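PDB 6TK9: purine nucleoside phosphorylase from Thermus thermophilus, which catalyses the reversible phosphorolysis of purine nucleosides such as inosine and guanosine, releasing the free base and ribose 1-phosphate. Local coordinates for residues A[95-100]-A[138-143]; A[156-161]-A[214-219]; A[199-204]-A[235-240]; A[225-230]-A[265-270]. All blocks are in the same frame, centred on the assembly; numbering follows the deposited sequence.

Following the chain from its N terminus, contact 1 closes first, tying helix 94-102 to the loop that leaves strand 124-133. Contact 2 opens farther along that loop and ends on helix 213-222, so contacts 1 and 2 run in series; they also touch, through Leu140 and Ile217 among others. Contact 3 joins helix 194-202 to the loop after strand 225-235 and crosses contact 2, since their segments alternate. Contact 4 begins on strand 225-235, directly after helix 213-222, and closes on the C-terminal helix 257-270, crossing contact 3. Contacts 2 and 4 meet through a probable backbone hydrogen bond from Asp160 N to Val226 O. Contact 3 lies apart; contacts 1 to 3 border other subunits, contact 4 does not.

Contact 1: residues A[95-100]-A[138-143]; sequences PVRVGF and NPLRGP
A sparse, buried, partly water-mediated contact joins Arg97 of helix 94-102 to Pro139 and Leu140, in the type I beta turn Asn138-Arg141 of the loop that follows strand 124-133. An Asx turn shapes this loop: Asn138 OD1 accepts from Leu140 N at 2.9 Å, with the donor in the carbonyl plane. Arg97 must span a wide gap, its CA lying 11.1 Å from the CA of Pro139. Its CG lies anti to the carbonyl carbon (chi1 -75°), and the chain bends at chi3 (149°) before the guanidinium arrives obliquely at the turn. There Arg97 NH2 rests 3.5 Å from Leu140 CD2, a methyl that the isobutyl group brings up at a slant to the arginine chain. Around the contact, Arg97 also packs on Glu90 and Leu222, while Leu140 reaches Ile217 and His221 of helix 213-222. The turn faces a second subunit as well, where Arg141 donates to the carbonyls of Tyr83 and Tyr87 of that neighbouring chain. No direct hydrogen bond links the two segments; instead one water, at the guanidinium edge and in its plane, accepts from Arg97 NH2 at 3.1 Å and donates to Pro139 O at 2.7 Å.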
# COMPACT_ATOMS: atom_id res chain seq x y z
N PRO A 95 -28.28 -21.02 13.54
CA PRO A 95 -29.07 -21.58 12.43
C PRO A 95 -28.25 -22.50 11.50
O PRO A 95 -28.58 -23.67 11.46
CB PRO A 95 -29.64 -20.34 11.71
CG PRO A 95 -29.71 -19.28 12.79
CD PRO A 95 -28.53 -19.57 13.70
N VAL A 96 -27.23 -22.00 10.80
CA VAL A 96 -26.45 -22.84 9.84
C VAL A 96 -25.85 -24.06 10.55
O VAL A 96 -25.67 -25.09 9.87
CB VAL A 96 -25.37 -22.06 9.07
CG1 VAL A 96 -25.99 -20.97 8.21
CG2 VAL A 96 -24.30 -21.49 9.98
N ARG A 97 -25.56 -24.00 11.84
CA ARG A 97 -25.05 -25.18 12.59
C ARG A 97 -26.16 -26.24 12.66
O ARG A 97 -25.89 -27.40 12.28
CB ARG A 97 -24.51 -24.78 13.98
CG ARG A 97 -23.15 -24.08 13.95
CD ARG A 97 -22.74 -23.45 15.27
NE ARG A 97 -21.30 -23.44 15.48
CZ ARG A 97 -20.65 -22.84 16.49
NH1 ARG A 97 -21.31 -22.19 17.43
NH2 ARG A 97 -19.33 -22.93 16.55
N VAL A 98 -27.38 -25.87 13.11
CA VAL A 98 -28.60 -26.73 13.09
C VAL A 98 -28.85 -27.21 11.65
O VAL A 98 -29.10 -28.42 11.45
CB VAL A 98 -29.83 -25.99 13.65
CG1 VAL A 98 -31.13 -26.72 13.36
CG2 VAL A 98 -29.69 -25.74 15.14
N GLY A 99 -28.75 -26.31 10.69
CA GLY A 99 -28.88 -26.65 9.26
C GLY A 99 -27.98 -27.82 8.90
O GLY A 99 -28.41 -28.71 8.15
N PHE A 100 -26.74 -27.80 9.38
CA PHE A 100 -25.73 -28.83 9.03
C PHE A 100 -26.18 -30.17 9.61
O PHE A 100 -26.03 -31.19 8.94
CB PHE A 100 -24.34 -28.42 9.53
CG PHE A 100 -23.26 -29.43 9.23
CD1 PHE A 100 -22.68 -29.49 7.98
CD2 PHE A 100 -22.84 -30.31 10.21
CE1 PHE A 100 -21.68 -30.41 7.71
CE2 PHE A 100 -21.85 -31.24 9.94
CZ PHE A 100 -21.28 -31.30 8.68
N ASN A 138 -15.41 -13.61 16.28
CA ASN A 138 -15.20 -14.94 15.67
C ASN A 138 -16.16 -15.90 16.35
O ASN A 138 -16.18 -16.05 17.57
CB ASN A 138 -13.74 -15.37 15.73
CG ASN A 138 -13.51 -16.61 14.89
OD1 ASN A 138 -14.16 -17.64 15.11
ND2 ASN A 138 -12.62 -16.52 13.92
N PRO A 139 -16.99 -16.62 15.59
CA PRO A 139 -18.04 -17.41 16.20
C PRO A 139 -17.44 -18.60 16.97
O PRO A 139 -18.13 -19.13 17.82
CB PRO A 139 -18.88 -17.81 14.99
CG PRO A 139 -17.86 -17.91 13.88
CD PRO A 139 -16.96 -16.72 14.12
N LEU A 140 -16.20 -18.99 16.66
CA LEU A 140 -15.57 -20.17 17.32
C LEU A 140 -14.96 -19.77 18.65
O LEU A 140 -14.46 -20.66 19.33
CB LEU A 140 -14.49 -20.77 16.42
CG LEU A 140 -14.99 -21.27 15.08
CD1 LEU A 140 -13.88 -21.96 14.31
CD2 LEU A 140 -16.19 -22.18 15.28
N ARG A 141 -14.92 -18.47 18.98
CA ARG A 141 -14.29 -18.02 20.24
C ARG A 141 -15.09 -18.62 21.39
O ARG A 141 -16.30 -18.35 21.44
CB ARG A 141 -14.23 -16.50 20.38
CG ARG A 141 -13.81 -16.08 21.77
CD ARG A 141 -13.39 -14.63 21.87
NE ARG A 141 -12.92 -14.29 23.21
CZ ARG A 141 -13.57 -13.50 24.05
NH1 ARG A 141 -14.71 -12.93 23.69
NH2 ARG A 141 -13.07 -13.25 25.25
N GLY A 142 -14.41 -19.36 22.27
CA GLY A 142 -14.96 -20.12 23.40
C GLY A 142 -14.41 -21.54 23.39
O GLY A 142 -13.45 -21.83 22.67
N PRO A 143 -15.02 -22.48 24.16
CA PRO A 143 -14.57 -23.87 24.18
C PRO A 143 -14.97 -24.54 22.85
O PRO A 143 -15.94 -24.12 22.27
CB PRO A 143 -15.28 -24.47 25.40
CG PRO A 143 -16.56 -23.64 25.53
CD PRO A 143 -16.18 -22.25 25.05
O HOH W 1 -18.41 -21.49 19.08

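Contact 2: residues A[156-161]-A[214-219]; sequences FEAYDP and PEVIAL
Val216, on helix 213-222, meets Ala158 and Tyr159 of the loop leading into helix 161-173 in a small buried apolar contact. The helical segment starts at Pro214, whose carbonyl accepts from Ala218 N at 2.9 Å. Next comes Glu215, whose carbonyl accepts from Leu219 N. Val216 then points at the loop and divides its two methyls between two partners. With CG1 anti to the backbone N (chi1 175°), Val216 CG1 meets Ala158 CB at 4.0 Å, and CG2, beside the backbone N, turns to the phenol end of Tyr159. The two side chains cross at about a right angle, Val216 CG2 lying 3.6 Å from Tyr159 OH and 3.9 Å from Tyr159 CZ, and approaching the ring obliquely. The hydroxyl itself is hydrogen-bonded to His128 ND1, an anchor likely to limit how far the phenol can shift against the valine methyl. Ile217 points away from the loop and packs on Leu140 and Met155, whereas Leu219, two residues farther on, lies against Phe107 and Leu109. The contact thus lies between helix 213-222 and the central sheet: Val216 also touches Leu109 of strand 106-115 and Val226 of strand 225-235, and both Ala158 and Tyr159 pack on Tyr131 of strand 124-133.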
# COMPACT_ATOMS: atom_id res chain seq x y z
N PHE A 156 -8.27 -21.64 4.41
CA PHE A 156 -7.88 -21.79 2.99
C PHE A 156 -8.97 -22.59 2.27
O PHE A 156 -9.49 -23.57 2.85
CB PHE A 156 -6.54 -22.51 2.87
CG PHE A 156 -5.33 -21.63 3.04
CD1 PHE A 156 -5.37 -20.49 3.82
CD2 PHE A 156 -4.13 -21.96 2.42
CE1 PHE A 156 -4.23 -19.71 4.00
CE2 PHE A 156 -3.00 -21.18 2.58
CZ PHE A 156 -3.05 -20.05 3.37
N GLU A 157 -9.32 -22.17 1.05
CA GLU A 157 -10.37 -22.83 0.23
C GLU A 157 -11.65 -22.83 1.08
O GLU A 157 -12.35 -23.84 1.06
CB GLU A 157 -9.95 -24.25 -0.16
CG GLU A 157 -8.99 -24.31 -1.34
CD GLU A 157 -7.63 -23.67 -1.10
OE1 GLU A 157 -6.90 -24.19 -0.23
OE2 GLU A 157 -7.31 -22.63 -1.75
N ALA A 158 -11.90 -21.76 1.84
CA ALA A 158 -13.12 -21.61 2.67
C ALA A 158 -14.32 -21.69 1.72
O ALA A 158 -15.26 -22.48 1.97
CB ALA A 158 -13.09 -20.31 3.43
N TYR A 159 -14.26 -20.92 0.64
CA TYR A 159 -15.21 -21.01 -0.49
C TYR A 159 -14.78 -22.20 -1.35
O TYR A 159 -13.64 -22.19 -1.89
CB TYR A 159 -15.28 -19.64 -1.15
CG TYR A 159 -15.91 -18.55 -0.30
CD1 TYR A 159 -17.28 -18.52 -0.07
CD2 TYR A 159 -15.15 -17.51 0.21
CE1 TYR A 159 -17.87 -17.49 0.65
CE2 TYR A 159 -15.72 -16.47 0.93
CZ TYR A 159 -17.08 -16.47 1.16
OH TYR A 159 -17.66 -15.47 1.88
N ASP A 160 -15.64 -23.24 -1.41
CA ASP A 160 -15.36 -24.51 -2.12
C ASP A 160 -14.92 -24.20 -3.54
O ASP A 160 -15.62 -23.48 -4.25
CB ASP A 160 -16.56 -25.46 -2.17
CG ASP A 160 -16.19 -26.83 -2.75
OD1 ASP A 160 -16.36 -26.99 -3.98
OD2 ASP A 160 -15.73 -27.71 -1.98
N PRO A 161 -13.75 -24.73 -3.96
CA PRO A 161 -13.24 -24.55 -5.32
C PRO A 161 -14.08 -25.23 -6.41
O PRO A 161 -14.12 -24.68 -7.50
CB PRO A 161 -11.83 -25.18 -5.27
CG PRO A 161 -11.49 -25.21 -3.82
CD PRO A 161 -12.80 -25.49 -3.13
N PRO A 214 -19.15 -15.00 9.60
CA PRO A 214 -19.27 -15.90 10.75
C PRO A 214 -19.85 -17.25 10.31
O PRO A 214 -19.38 -18.26 10.78
CB PRO A 214 -20.15 -15.15 11.76
CG PRO A 214 -20.70 -13.93 11.04
CD PRO A 214 -19.92 -13.75 9.76
N GLU A 215 -20.83 -17.22 9.41
CA GLU A 215 -21.46 -18.42 8.80
C GLU A 215 -20.37 -19.22 8.08
O GLU A 215 -20.24 -20.44 8.36
CB GLU A 215 -22.64 -18.01 7.89
CG GLU A 215 -23.83 -17.46 8.66
CD GLU A 215 -24.59 -16.31 8.03
OE1 GLU A 215 -25.34 -16.56 7.08
OE2 GLU A 215 -24.45 -15.16 8.49
N VAL A 216 -19.57 -18.57 7.23
CA VAL A 216 -18.49 -19.26 6.47
C VAL A 216 -17.54 -19.97 7.44
O VAL A 216 -17.22 -21.12 7.19
CB VAL A 216 -17.71 -18.31 5.56
CG1 VAL A 216 -16.56 -19.07 4.91
CG2 VAL A 216 -18.62 -17.67 4.52
N ILE A 217 -17.10 -19.30 8.51
CA ILE A 217 -16.13 -19.87 9.51
C ILE A 217 -16.80 -21.03 10.26
O ILE A 217 -16.17 -22.10 10.39
CB ILE A 217 -15.62 -18.77 10.48
CG1 ILE A 217 -14.80 -17.71 9.74
CG2 ILE A 217 -14.82 -19.40 11.61
CD1 ILE A 217 -14.51 -16.47 10.54
N ALA A 218 -18.02 -20.82 10.76
CA ALA A 218 -18.83 -21.83 11.49
C ALA A 218 -18.98 -23.10 10.63
O ALA A 218 -18.82 -24.21 11.19
CB ALA A 218 -20.17 -21.24 11.88
N LEU A 219 -19.25 -22.93 9.33
CA LEU A 219 -19.57 -24.03 8.39
C LEU A 219 -18.29 -24.78 7.97
O LEU A 219 -18.39 -26.02 7.76
CB LEU A 219 -20.33 -23.48 7.19
CG LEU A 219 -21.82 -23.24 7.46
CD1 LEU A 219 -22.44 -22.39 6.38
CD2 LEU A 219 -22.56 -24.55 7.58

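Contact 3: residues A[199-204]-A[235-240]; sequences LLRELG and MAVPER
Arg201 and Glu239 approach from opposite directions, and a guanidinium-carboxylate salt bridge forms where they meet. Arg201 grips end-on, but both of its terminal nitrogens converge on a single oxygen: NH1 donates to Glu239 OE2 at 2.9 Å (156° at the hydrogen), and NH2 reaches the same OE2 at 3.3 Å along a more bent path. That oxygen lies close to the guanidinium plane, yet both donors come to it from above the carboxylate plane and from the same face, the two planes being 39° apart. This is therefore a forked grip on one oxygen, not a flat two-oxygen pairing. A bend at chi3 (46°) in Arg201 and another at chi2 in Glu239 bring the groups together. Beside the salt bridge, Pro238 CD packs obliquely 3.7 Å from Arg201 NH1. An alanine in place of Arg201 would probably leave the Glu239 carboxylate without its intrachain charge partner and free to turn beside Pro238. Across the interface with a third subunit the same residues recur: Arg201 packs on Arg201 and Glu239 on Glu239 of that chain, with long, weak ion pairs between them. Within the chain, the arrangement pins helix 194-202, closed at Gly204 by a Schellman motif, to the type I beta turn Val237-Arg240 after strand 225-235, an intrachain salt bridge set at a subunit interface.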
# COMPACT_ATOMS: atom_id res chain seq x y z
N LEU A 199 -9.97 2.27 2.95
CA LEU A 199 -9.13 1.37 3.78
C LEU A 199 -9.41 -0.09 3.36
O LEU A 199 -8.42 -0.83 3.12
CB LEU A 199 -9.42 1.69 5.25
CG LEU A 199 -9.12 0.62 6.29
CD1 LEU A 199 -9.01 1.25 7.67
CD2 LEU A 199 -10.17 -0.46 6.30
N LEU A 200 -10.68 -0.47 3.17
CA LEU A 200 -11.05 -1.90 2.91
C LEU A 200 -10.73 -2.29 1.46
O LEU A 200 -10.34 -3.45 1.24
CB LEU A 200 -12.53 -2.15 3.20
CG LEU A 200 -12.94 -2.03 4.66
CD1 LEU A 200 -14.45 -1.94 4.78
CD2 LEU A 200 -12.38 -3.18 5.46
N ARG A 201 -10.89 -1.38 0.51
CA ARG A 201 -10.51 -1.65 -0.91
C ARG A 201 -9.00 -1.95 -0.95
O ARG A 201 -8.61 -2.97 -1.57
CB ARG A 201 -10.91 -0.49 -1.82
CG ARG A 201 -11.03 -0.86 -3.29
CD ARG A 201 -11.40 0.30 -4.21
NE ARG A 201 -10.57 1.45 -3.89
CZ ARG A 201 -10.94 2.72 -3.98
NH1 ARG A 201 -12.14 3.04 -4.43
NH2 ARG A 201 -10.10 3.66 -3.62
N GLU A 202 -8.19 -1.14 -0.27
CA GLU A 202 -6.71 -1.11 -0.42
C GLU A 202 -6.11 -2.32 0.33
O GLU A 202 -5.07 -2.82 -0.13
CB GLU A 202 -6.22 0.32 -0.13
CG GLU A 202 -5.16 0.46 0.96
CD GLU A 202 -4.69 1.89 1.27
OE1 GLU A 202 -5.42 2.64 1.98
OE2 GLU A 202 -3.58 2.25 0.81
N LEU A 203 -6.80 -2.85 1.36
CA LEU A 203 -6.48 -4.18 1.97
C LEU A 203 -6.88 -5.36 1.06
O LEU A 203 -6.58 -6.50 1.46
CB LEU A 203 -7.22 -4.35 3.30
CG LEU A 203 -6.85 -3.36 4.40
CD1 LEU A 203 -7.49 -3.80 5.72
CD2 LEU A 203 -5.34 -3.20 4.53
N GLY A 204 -7.59 -5.13 -0.05
CA GLY A 204 -7.91 -6.17 -1.06
C GLY A 204 -9.35 -6.69 -0.98
O GLY A 204 -9.59 -7.78 -1.47
N MET A 235 -22.83 0.80 -5.35
CA MET A 235 -21.38 0.94 -5.58
C MET A 235 -20.83 1.82 -4.44
O MET A 235 -21.16 3.02 -4.37
CB MET A 235 -21.10 1.52 -6.97
CG MET A 235 -21.29 0.50 -8.11
SD MET A 235 -20.43 -1.09 -7.85
CE MET A 235 -18.73 -0.54 -7.80
N ALA A 236 -20.11 1.18 -3.52
CA ALA A 236 -19.44 1.80 -2.35
C ALA A 236 -18.04 2.22 -2.77
O ALA A 236 -17.06 1.48 -2.50
CB ALA A 236 -19.44 0.83 -1.19
N VAL A 237 -17.94 3.35 -3.46
CA VAL A 237 -16.64 3.91 -3.90
C VAL A 237 -16.55 5.36 -3.42
O VAL A 237 -17.31 6.23 -3.82
CB VAL A 237 -16.40 3.70 -5.41
CG1 VAL A 237 -17.63 3.17 -6.13
CG2 VAL A 237 -15.81 4.92 -6.10
N PRO A 238 -15.60 5.66 -2.51
CA PRO A 238 -15.59 6.94 -1.80
C PRO A 238 -15.14 8.18 -2.59
O PRO A 238 -15.15 9.25 -2.03
CB PRO A 238 -14.56 6.69 -0.68
CG PRO A 238 -13.61 5.64 -1.25
CD PRO A 238 -14.50 4.75 -2.10
N GLU A 239 -14.75 8.04 -3.86
CA GLU A 239 -14.42 9.22 -4.69
C GLU A 239 -15.55 9.44 -5.70
O GLU A 239 -15.26 9.88 -6.82
CB GLU A 239 -12.98 9.11 -5.22
CG GLU A 239 -12.50 7.71 -5.54
CD GLU A 239 -11.79 6.90 -4.45
OE1 GLU A 239 -10.62 7.20 -4.11
OE2 GLU A 239 -12.41 5.93 -3.99
N ARG A 240 -16.79 9.18 -5.26
CA ARG A 240 -18.10 9.38 -5.93
C ARG A 240 -19.08 9.88 -4.86
O ARG A 240 -19.00 9.33 -3.74
CB ARG A 240 -18.56 8.04 -6.54
CG ARG A 240 -18.37 7.92 -8.04
CD ARG A 240 -17.75 6.63 -8.56
NE ARG A 240 -18.69 5.54 -8.82
CZ ARG A 240 -18.42 4.44 -9.53
NH1 ARG A 240 -17.23 4.23 -10.06
NH2 ARG A 240 -19.36 3.52 -9.71

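Contact 4: residues A[225-230]-A[265-270]; sequences RVLGLS and RGILAE
Helix-on-sheet packing in the alpha/beta core of the phosphorylase superfamily brings strand 225-235 against the C-terminal helix 257-270. Leu227 and Leu229, two residues apart on the strand, both point at the helix, as alternation along a strand requires, and Ile267 is the helix residue that answers them. Its two branches serve different leucines. Ile267 CG2, anti to the backbone N, meets Leu227 CD1 at 4.1 Å, the two side chains passing each other at a slant. The longer arm, with CG1 anti to the carbonyl carbon (chi1 -70°), carries Ile267 CD1 to within 4.1 Å of Leu229 CD1, where the two methyls meet tip to tip. The backbones stay well apart, with 10.0 Å between the CA atoms of Leu227 and Ile267, so the segments are joined through branched aliphatic ends with no hydrogen bond between them. All three side chains are buried. Both leucines also touch Leu127 of strand 124-133, and Leu227 touches Leu163 of helix 161-173. On the other side of the strand, Val226 packs on Leu109, and Ser230 OG is hydrogen-bonded to Ser111 OG and His128 NE2. Ile267 and Leu268 both rest on Leu108 of strand 106-115, the parallel neighbour of strand 225-235, so the C-terminal helix packs against two adjacent strands of the sheet.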
# COMPACT_ATOMS: atom_id res chain seq x y z
N ARG A 225 -19.46 -27.75 2.70
CA ARG A 225 -19.03 -26.98 1.50
C ARG A 225 -19.88 -25.71 1.44
O ARG A 225 -21.02 -25.77 1.87
CB ARG A 225 -19.19 -27.80 0.22
CG ARG A 225 -18.54 -29.17 0.25
CD ARG A 225 -19.25 -30.10 -0.72
NE ARG A 225 -18.75 -29.94 -2.07
CZ ARG A 225 -19.48 -29.96 -3.19
NH1 ARG A 225 -20.80 -30.08 -3.15
NH2 ARG A 225 -18.87 -29.84 -4.36
N VAL A 226 -19.29 -24.60 0.99
CA VAL A 226 -19.88 -23.23 1.09
C VAL A 226 -19.71 -22.55 -0.28
O VAL A 226 -18.62 -22.65 -0.86
CB VAL A 226 -19.23 -22.39 2.21
CG1 VAL A 226 -19.78 -20.97 2.28
CG2 VAL A 226 -19.32 -23.05 3.57
N LEU A 227 -20.75 -21.88 -0.75
CA LEU A 227 -20.73 -20.97 -1.93
C LEU A 227 -21.36 -19.66 -1.48
O LEU A 227 -22.44 -19.71 -0.85
CB LEU A 227 -21.51 -21.63 -3.07
CG LEU A 227 -21.42 -20.94 -4.43
CD1 LEU A 227 -22.02 -21.82 -5.51
CD2 LEU A 227 -22.13 -19.61 -4.42
N GLY A 228 -20.69 -18.54 -1.75
CA GLY A 228 -21.10 -17.19 -1.33
C GLY A 228 -21.48 -16.34 -2.53
O GLY A 228 -20.68 -16.28 -3.48
N LEU A 229 -22.65 -15.73 -2.51
CA LEU A 229 -23.09 -14.82 -3.58
C LEU A 229 -23.65 -13.58 -2.92
O LEU A 229 -24.41 -13.70 -1.94
CB LEU A 229 -24.15 -15.46 -4.49
CG LEU A 229 -23.80 -16.82 -5.11
CD1 LEU A 229 -25.02 -17.36 -5.85
CD2 LEU A 229 -22.60 -16.73 -6.05
N SER A 230 -23.26 -12.43 -3.45
CA SER A 230 -23.81 -11.12 -3.09
C SER A 230 -24.40 -10.51 -4.36
O SER A 230 -23.87 -10.76 -5.47
CB SER A 230 -22.77 -10.28 -2.45
OG SER A 230 -22.32 -10.91 -1.26
N ARG A 265 -31.07 -21.04 -9.00
CA ARG A 265 -31.75 -22.24 -9.56
C ARG A 265 -30.77 -22.99 -10.47
O ARG A 265 -30.63 -24.21 -10.30
CB ARG A 265 -33.03 -21.86 -10.32
CG ARG A 265 -34.22 -21.52 -9.44
CD ARG A 265 -35.32 -20.91 -10.29
NE ARG A 265 -36.52 -20.63 -9.53
CZ ARG A 265 -37.38 -21.55 -9.11
NH1 ARG A 265 -37.18 -22.84 -9.36
NH2 ARG A 265 -38.45 -21.19 -8.42
N GLY A 266 -30.12 -22.26 -11.39
CA GLY A 266 -29.09 -22.81 -12.30
C GLY A 266 -28.07 -23.66 -11.55
O GLY A 266 -27.84 -24.81 -11.95
N ILE A 267 -27.52 -23.10 -10.47
CA ILE A 267 -26.52 -23.77 -9.59
C ILE A 267 -27.17 -24.99 -8.90
O ILE A 267 -26.63 -26.10 -9.05
CB ILE A 267 -25.96 -22.76 -8.58
CG1 ILE A 267 -25.08 -21.73 -9.28
CG2 ILE A 267 -25.23 -23.46 -7.44
CD1 ILE A 267 -25.00 -20.38 -8.59
N LEU A 268 -28.28 -24.78 -8.18
CA LEU A 268 -29.06 -25.86 -7.51
C LEU A 268 -29.23 -27.07 -8.43
O LEU A 268 -29.17 -28.20 -7.91
CB LEU A 268 -30.44 -25.35 -7.09
CG LEU A 268 -30.72 -25.29 -5.59
CD1 LEU A 268 -29.70 -24.42 -4.88
CD2 LEU A 268 -32.11 -24.76 -5.34
N ALA A 269 -29.48 -26.86 -9.72
CA ALA A 269 -29.86 -27.95 -10.66
C ALA A 269 -28.66 -28.88 -10.87
O ALA A 269 -28.90 -30.05 -11.17
CB ALA A 269 -30.35 -27.38 -11.96
N GLU A 270 -27.43 -28.39 -10.68
CA GLU A 270 -26.19 -29.15 -10.99
C GLU A 270 -25.63 -29.83 -9.73
O GLU A 270 -24.70 -30.61 -9.90
CB GLU A 270 -25.14 -28.22 -11.59
CG GLU A 270 -25.66 -27.31 -12.70
CD GLU A 270 -25.88 -27.95 -14.07
OE1 GLU A 270 -26.70 -28.88 -14.18
OE2 GLU A 270 -25.23 -27.49 -15.04